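PDB 5LP5: penicillin-binding protein 2 (Pbp2), which probably acts as a penicillin-binding transpeptidase in peptidoglycan synthesis and cell shape, and is seen here in complex with MreC. Local coordinates for residues A[560-565]-A[569-574]; A[249-254]-A[535-540]; A[496-501]-A[512-517]. One frame throughout, in Å; residues are numbered along the deposited sequence.

Contact 1 (A[560-565]-A[569-574]); sequences ILVEHG and SKLGGL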
# COMPACT_ATOMS: atom_id res chain seq x y z
N ILE A 560 -29.16 17.86 6.81
CA ILE A 560 -28.86 18.20 5.42
C ILE A 560 -28.83 19.69 5.24
O ILE A 560 -29.67 20.39 5.78
CB ILE A 560 -29.91 17.60 4.45
CG1 ILE A 560 -29.90 16.08 4.55
CG2 ILE A 560 -29.62 18.01 3.01
CD1 ILE A 560 -31.09 15.41 3.90
N LEU A 561 -27.85 20.16 4.48
CA LEU A 561 -27.69 21.58 4.20
C LEU A 561 -27.29 21.83 2.74
O LEU A 561 -26.19 21.43 2.34
CB LEU A 561 -26.63 22.16 5.12
CG LEU A 561 -26.18 23.56 4.70
CD1 LEU A 561 -27.12 24.64 5.21
CD2 LEU A 561 -24.79 23.78 5.23
N VAL A 562 -28.15 22.49 1.97
CA VAL A 562 -27.82 22.80 0.57
C VAL A 562 -27.55 24.29 0.40
O VAL A 562 -28.44 25.12 0.57
CB VAL A 562 -28.93 22.38 -0.42
CG1 VAL A 562 -28.58 22.81 -1.84
CG2 VAL A 562 -29.13 20.87 -0.39
N GLU A 563 -26.32 24.62 0.03
CA GLU A 563 -25.96 26.00 -0.18
C GLU A 563 -26.84 26.60 -1.26
O GLU A 563 -26.97 26.03 -2.34
CB GLU A 563 -24.47 26.15 -0.52
CG GLU A 563 -23.57 26.04 0.70
CD GLU A 563 -22.10 26.27 0.39
OE1 GLU A 563 -21.80 26.68 -0.74
OE2 GLU A 563 -21.25 26.05 1.26
N HIS A 564 -27.45 27.74 -0.94
CA HIS A 564 -28.32 28.46 -1.86
C HIS A 564 -29.53 27.61 -2.23
O HIS A 564 -30.14 27.79 -3.29
CB HIS A 564 -27.51 28.92 -3.07
CG HIS A 564 -26.34 29.78 -2.69
ND1 HIS A 564 -26.46 30.92 -1.91
CD2 HIS A 564 -25.02 29.67 -2.98
CE1 HIS A 564 -25.27 31.47 -1.75
NE2 HIS A 564 -24.38 30.74 -2.39
N GLY A 565 -29.89 26.69 -1.32
CA GLY A 565 -31.02 25.78 -1.49
C GLY A 565 -32.36 26.47 -1.42
O GLY A 565 -33.41 25.84 -1.57
N SER A 569 -37.90 23.59 3.20
CA SER A 569 -38.91 22.62 2.81
C SER A 569 -38.56 21.94 1.49
O SER A 569 -38.87 20.77 1.29
CB SER A 569 -40.26 23.33 2.68
OG SER A 569 -41.31 22.41 2.45
N LYS A 570 -37.87 22.66 0.62
CA LYS A 570 -37.41 22.16 -0.68
C LYS A 570 -36.45 20.96 -0.57
O LYS A 570 -36.09 20.37 -1.57
CB LYS A 570 -36.73 23.34 -1.41
CG LYS A 570 -36.89 23.42 -2.93
CD LYS A 570 -37.05 24.87 -3.40
CE LYS A 570 -36.04 25.31 -4.46
NZ LYS A 570 -35.96 24.40 -5.64
N LEU A 571 -36.04 20.62 0.65
CA LEU A 571 -35.09 19.55 0.88
C LEU A 571 -35.71 18.26 1.43
O LEU A 571 -34.98 17.32 1.79
CB LEU A 571 -34.03 20.02 1.88
CG LEU A 571 -33.17 21.19 1.48
CD1 LEU A 571 -32.10 21.37 2.56
CD2 LEU A 571 -32.54 20.94 0.11
N GLY A 572 -37.03 18.22 1.52
CA GLY A 572 -37.72 17.02 1.96
C GLY A 572 -37.55 15.85 1.01
O GLY A 572 -37.57 14.71 1.44
N GLY A 573 -37.37 16.13 -0.29
CA GLY A 573 -37.21 15.07 -1.29
C GLY A 573 -35.89 14.33 -1.15
O GLY A 573 -35.76 13.18 -1.57
N LEU A 574 -34.92 15.01 -0.53
CA LEU A 574 -33.59 14.43 -0.29
C LEU A 574 -33.57 13.64 1.01
O LEU A 574 -32.97 12.57 1.08
CB LEU A 574 -32.51 15.53 -0.25
CG LEU A 574 -32.30 16.42 -1.48
CD1 LEU A 574 -31.17 17.40 -1.20
CD2 LEU A 574 -32.03 15.65 -2.77

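Contact 2 (A[249-254]-A[535-540]); sequences NKRGAI and MEYFHR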
# COMPACT_ATOMS: atom_id res chain seq x y z
N ASN A 249 -25.70 17.85 -8.24
CA ASN A 249 -25.55 19.20 -8.80
C ASN A 249 -25.64 20.27 -7.72
O ASN A 249 -26.02 21.38 -8.00
CB ASN A 249 -26.64 19.46 -9.84
CG ASN A 249 -26.29 18.90 -11.21
OD1 ASN A 249 -25.12 18.97 -11.62
ND2 ASN A 249 -27.28 18.34 -11.92
N LYS A 250 -25.29 19.92 -6.49
CA LYS A 250 -25.54 20.77 -5.33
C LYS A 250 -24.28 20.94 -4.50
O LYS A 250 -23.43 20.07 -4.44
CB LYS A 250 -26.64 20.14 -4.46
CG LYS A 250 -27.84 19.61 -5.23
CD LYS A 250 -28.99 19.18 -4.32
CE LYS A 250 -30.25 18.92 -5.14
NZ LYS A 250 -30.99 20.16 -5.50
N ARG A 251 -24.15 22.09 -3.84
CA ARG A 251 -23.13 22.26 -2.81
C ARG A 251 -23.79 22.24 -1.44
O ARG A 251 -24.93 22.65 -1.30
CB ARG A 251 -22.35 23.56 -2.97
CG ARG A 251 -21.60 23.65 -4.28
CD ARG A 251 -22.45 24.34 -5.33
NE ARG A 251 -22.30 23.72 -6.63
CZ ARG A 251 -23.20 23.82 -7.60
NH1 ARG A 251 -24.32 24.50 -7.42
NH2 ARG A 251 -22.98 23.23 -8.77
N GLY A 252 -23.06 21.77 -0.44
CA GLY A 252 -23.59 21.70 0.91
C GLY A 252 -22.97 20.56 1.67
O GLY A 252 -21.79 20.27 1.49
N ALA A 253 -23.77 19.92 2.52
CA ALA A 253 -23.27 18.86 3.38
C ALA A 253 -24.40 18.00 3.93
O ALA A 253 -25.51 18.49 4.15
CB ALA A 253 -22.48 19.45 4.53
N ILE A 254 -24.08 16.72 4.16
CA ILE A 254 -25.07 15.77 4.67
C ILE A 254 -24.50 14.75 5.68
O ILE A 254 -23.38 14.27 5.52
CB ILE A 254 -25.78 15.03 3.53
CG1 ILE A 254 -26.83 14.09 4.09
CG2 ILE A 254 -24.78 14.28 2.66
CD1 ILE A 254 -27.82 13.66 3.04
N MET A 535 -34.51 34.90 -8.36
CA MET A 535 -33.30 35.22 -7.61
C MET A 535 -32.08 34.51 -8.21
O MET A 535 -32.10 33.30 -8.42
CB MET A 535 -33.52 34.83 -6.13
CG MET A 535 -32.93 35.79 -5.10
SD MET A 535 -33.99 36.06 -3.64
CE MET A 535 -32.82 36.47 -2.35
N GLU A 536 -31.03 35.28 -8.50
CA GLU A 536 -29.80 34.73 -9.09
C GLU A 536 -29.05 33.87 -8.06
O GLU A 536 -29.08 34.18 -6.88
CB GLU A 536 -28.89 35.85 -9.61
CG GLU A 536 -27.78 35.39 -10.56
CD GLU A 536 -26.47 35.06 -9.85
OE1 GLU A 536 -26.08 35.82 -8.94
OE2 GLU A 536 -25.83 34.04 -10.21
N TYR A 537 -28.39 32.82 -8.53
CA TYR A 537 -27.95 31.70 -7.69
C TYR A 537 -27.27 32.08 -6.36
O TYR A 537 -27.65 31.56 -5.31
CB TYR A 537 -27.07 30.73 -8.51
CG TYR A 537 -26.67 29.49 -7.74
CD1 TYR A 537 -27.26 28.25 -8.02
CD2 TYR A 537 -25.70 29.56 -6.75
CE1 TYR A 537 -26.88 27.12 -7.30
CE2 TYR A 537 -25.33 28.44 -6.04
CZ TYR A 537 -25.91 27.23 -6.30
OH TYR A 537 -25.46 26.17 -5.55
N PHE A 538 -26.29 32.97 -6.39
CA PHE A 538 -25.49 33.27 -5.18
C PHE A 538 -26.18 34.15 -4.14
O PHE A 538 -25.73 34.26 -3.00
CB PHE A 538 -24.15 33.89 -5.58
CG PHE A 538 -23.19 32.89 -6.10
CD1 PHE A 538 -22.55 32.03 -5.22
CD2 PHE A 538 -22.97 32.76 -7.46
CE1 PHE A 538 -21.68 31.08 -5.69
CE2 PHE A 538 -22.10 31.80 -7.93
CZ PHE A 538 -21.45 30.96 -7.05
N HIS A 539 -27.27 34.79 -4.54
CA HIS A 539 -28.04 35.64 -3.63
C HIS A 539 -29.03 34.83 -2.79
O HIS A 539 -29.54 35.31 -1.77
CB HIS A 539 -28.74 36.75 -4.41
CG HIS A 539 -27.92 37.99 -4.52
ND1 HIS A 539 -27.17 38.31 -5.63
CD2 HIS A 539 -27.69 38.98 -3.62
CE1 HIS A 539 -26.54 39.45 -5.42
NE2 HIS A 539 -26.84 39.88 -4.21
N ARG A 540 -29.26 33.60 -3.22
CA ARG A 540 -30.28 32.75 -2.64
C ARG A 540 -29.95 32.36 -1.22
O ARG A 540 -28.78 32.13 -0.87
CB ARG A 540 -30.45 31.49 -3.49
CG ARG A 540 -31.00 31.77 -4.88
CD ARG A 540 -31.04 30.51 -5.73
NE ARG A 540 -31.53 30.79 -7.07
CZ ARG A 540 -31.60 29.91 -8.06
NH1 ARG A 540 -31.20 28.65 -7.88
NH2 ARG A 540 -32.06 30.29 -9.25

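Contact 3 (A[496-501]-A[512-517]); sequences DGTAYH and CKTGTA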
# COMPACT_ATOMS: atom_id res chain seq x y z
N ASP A 496 -50.66 20.83 7.83
CA ASP A 496 -50.21 22.21 7.97
C ASP A 496 -48.70 22.35 8.00
O ASP A 496 -48.16 23.41 7.64
CB ASP A 496 -50.77 22.80 9.27
CG ASP A 496 -52.26 22.95 9.22
OD1 ASP A 496 -52.78 23.09 8.10
OD2 ASP A 496 -52.89 22.95 10.29
N GLY A 497 -48.03 21.29 8.44
CA GLY A 497 -46.58 21.26 8.55
C GLY A 497 -45.88 21.81 7.33
O GLY A 497 -46.30 21.58 6.19
N THR A 498 -44.82 22.57 7.57
CA THR A 498 -44.05 23.15 6.47
C THR A 498 -43.53 22.08 5.51
O THR A 498 -43.49 22.27 4.31
CB THR A 498 -42.88 24.03 6.96
OG1 THR A 498 -42.04 24.39 5.85
CG2 THR A 498 -42.04 23.32 8.00
N ALA A 499 -43.15 20.93 6.07
CA ALA A 499 -42.52 19.86 5.30
C ALA A 499 -43.46 18.69 5.04
O ALA A 499 -43.06 17.53 5.19
CB ALA A 499 -41.28 19.38 6.05
N TYR A 500 -44.69 18.96 4.65
CA TYR A 500 -45.65 17.88 4.41
C TYR A 500 -45.72 17.48 2.93
O TYR A 500 -45.65 16.29 2.60
CB TYR A 500 -47.04 18.27 4.89
CG TYR A 500 -48.09 17.23 4.58
CD1 TYR A 500 -48.25 16.11 5.39
CD2 TYR A 500 -48.92 17.37 3.47
CE1 TYR A 500 -49.21 15.15 5.12
CE2 TYR A 500 -49.89 16.42 3.20
CZ TYR A 500 -50.03 15.30 4.02
OH TYR A 500 -50.99 14.33 3.76
N HIS A 501 -45.85 18.47 2.06
CA HIS A 501 -45.97 18.24 0.62
C HIS A 501 -44.69 17.62 0.03
O HIS A 501 -44.73 17.01 -1.03
CB HIS A 501 -46.38 19.53 -0.13
CG HIS A 501 -45.22 20.41 -0.54
ND1 HIS A 501 -44.47 21.15 0.35
CD2 HIS A 501 -44.70 20.67 -1.77
CE1 HIS A 501 -43.53 21.81 -0.31
NE2 HIS A 501 -43.66 21.54 -1.59
N CYS A 512 -39.05 16.03 11.77
CA CYS A 512 -38.09 16.98 11.20
C CYS A 512 -38.27 18.42 11.73
O CYS A 512 -39.16 18.72 12.52
CB CYS A 512 -38.23 16.99 9.65
SG CYS A 512 -39.94 17.26 9.07
N LYS A 513 -37.36 19.29 11.30
CA LYS A 513 -37.51 20.74 11.40
C LYS A 513 -36.76 21.35 10.22
O LYS A 513 -35.62 20.99 9.94
CB LYS A 513 -36.95 21.28 12.72
CG LYS A 513 -37.10 22.79 12.89
CD LYS A 513 -38.55 23.21 13.10
CE LYS A 513 -38.82 24.65 12.68
NZ LYS A 513 -38.98 24.82 11.20
N THR A 514 -37.41 22.25 9.51
CA THR A 514 -36.76 22.93 8.40
C THR A 514 -36.10 24.21 8.90
O THR A 514 -36.33 24.64 10.05
CB THR A 514 -37.77 23.29 7.29
OG1 THR A 514 -38.94 23.86 7.89
CG2 THR A 514 -38.16 22.04 6.51
N GLY A 515 -35.28 24.81 8.03
CA GLY A 515 -34.71 26.14 8.26
C GLY A 515 -34.34 26.84 6.96
O GLY A 515 -34.20 26.22 5.91
N THR A 516 -34.23 28.17 7.02
CA THR A 516 -33.67 28.94 5.90
C THR A 516 -32.77 30.01 6.49
O THR A 516 -33.05 30.57 7.54
CB THR A 516 -34.75 29.57 4.99
OG1 THR A 516 -35.52 28.54 4.34
CG2 THR A 516 -34.09 30.43 3.90
N ALA A 517 -31.67 30.26 5.78
CA ALA A 517 -30.68 31.22 6.23
C ALA A 517 -30.37 32.25 5.14
O ALA A 517 -30.04 31.87 4.01
CB ALA A 517 -29.43 30.47 6.64

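Contact 1 (A[560-565]-A[569-574])
Val562 lays its CG2 methyl against the CD2 branch of Leu571, 3.4 Å away, and the two side chains meet at a slant. The same CG2 also meets CD1 of Leu574, 4.1 Å off, here at about a right angle. One valine methyl therefore touches both leucines. It is put there by chi1 176°, which turns CG1 anti to the backbone N and sets CG2 beside that N. The other branch of Leu571, CD1, meets the preceding part of the strand. It lies 4.2 Å from Ile560 CG2 and close to the backbone between Ile560 and Val562. Ile560 CD1 reaches past it to Leu574 CB at 4.4 Å. Ile560 and Val562 are alternate residues of the strand, so both face the helix, while Leu561 points the other way. The contact is apolar throughout this part, and three of its residues are buried.

At the end of the strand the chain makes a type II beta turn, closed by Gly565 N to Val562 O at 2.9 Å. His564 holds the left-handed corner of this turn. Gly565 then meets the aliphatic part of the exposed Lys570, with Lys570 CE 3.9 Å from Gly565 O.

Leu571 is the N-cap residue of helix 572-584, which packs its first turn on the sheet of the transpeptidase domain. Leu571 also touches Ala543 and Ile545 of the adjacent strand 542-549. Phe247 lies against Ile560 and Val562, so the helix start, strands 542-549 and 556-562 and this loop residue share one core.

Contact 2 (A[249-254]-A[535-540])
Tyr537 OH accepts a hydrogen bond from Arg251 NH1 at 2.8 Å, with an N-H...O angle of 150°. The hydroxyl sits at the edge of the guanidinium and in its plane, where the N-H of NH1 points. The phenol ring does not stack on the guanidinium. The two planes stand 67° apart, and NH1 approaches the ring obliquely, 3.4 Å from Tyr537 CZ. Beside the bond, Arg251 CD comes to 3.5 Å from Tyr537 OH. The arginine chain bends at chi2 and chi3, which swings its end round to the hydroxyl. In Tyr537, CG is anti to the backbone N, and the ring extends from the loop toward Arg251. These two residues make the whole contact, and it lies near the surface.

The bond joins the segment that leads into strand 252-258 to the loop between strands 511-517 and 542-549. All three strands belong to the antiparallel sheet of the penicillin-binding transpeptidase fold. Arg251 has further neighbours: its backbone pairs with Glu563, and its guanidinium makes a cation-pi contact with Tyr295.

Within the loop, Met535 O accepts two hydrogen bonds from Arg540, from NE at 2.9 Å and from NH2 at 3.1 Å. The arginine thus grips a single carbonyl oxygen side-on. NH2 lies nearly along the C=O axis, whereas NE stands above the carbonyl plane. The two bonds would hold the guanidinium in this model, though Met535 itself is poorly ordered. Tyr537 CA lies above one guanidinium face, toward the rim. The backbone adds a bond from His539 N to Glu536 O at 3.0 Å. Phe538 turns a ring face to Tyr537 CD2. The rings of both Tyr537 and Phe538 also meet that of His564.

Contact 3 (A[496-501]-A[512-517])
The chi1 angles of Thr498 (171°) and Thr514 (46°) bring the methyl of Thr498 and the hydroxyl of Thr514 end to end. In Thr498 the hydroxyl is trans to the backbone N, and CG2 takes the crowded position between N and the carbonyl carbon. In Thr514 it is OG1 that lies between those two atoms. The side chains reach toward each other tip to tip. Thr498 CG2 is modelled 3.1 Å from Thr514 OG1, a close, non-bonding approach that is uncertain at this resolution. The two hydroxyl oxygens, Thr498 OG1 and Thr514 OG1, are farther apart at 3.7 Å.

The packing rests more firmly on Ala499, next to this pair. Its CB meets the SG of Cys512 at 3.9 Å and the CG2 of Thr514 at 4.1 Å. The methyl therefore touches two alternate residues of the strand, both on the face turned to the loop. Thr498 and Ala499 are the two corner residues of a type I beta turn from Gly497 to Tyr500. Its closing bond, Tyr500 N to Gly497 O, is weak at 3.4 Å.

Lys513, Thr514 and Gly515 match the K(T/S)G motif of penicillin-binding proteins, which in this family lies on a strand beside the active site. Lys513 starts out on the other side of the strand from Cys512 and Thr514. Its chain folds back, and NZ donates a hydrogen bond of 2.9 Å to Thr514 O from above the carbonyl plane.

Cys512 SG is joined to Cys492 in a disulfide. This ties strand 511-517 covalently to the last turn of helix 475-493. Val491 of the same helix touches Thr498, Ala499 and Cys512. Ala499 O is hydrogen-bonded to Thr503 OG1.

Overall arrangement
All three contacts involve the same antiparallel sheet of the transpeptidase domain. Contacts 1 and 2 have centres about 9 Å apart. They are joined by Glu563 N to Arg251 O and by His564 ND1 to Arg540 O, both 2.8 Å and probably hydrogen bonds. Contacts 1 and 3 lie about 10 Å apart between centres and are linked by a probable hydrogen bond, Ser569 OG to Thr498 O at 2.9 Å. Contacts 2 and 3 do not touch: about 18 Å between centres and about 5 Å between nearest atoms. Contact 3 includes the probable K(T/S)G motif. In this family that strand lines the active site together with the SxxK motif, here probably Ser311 to Lys314.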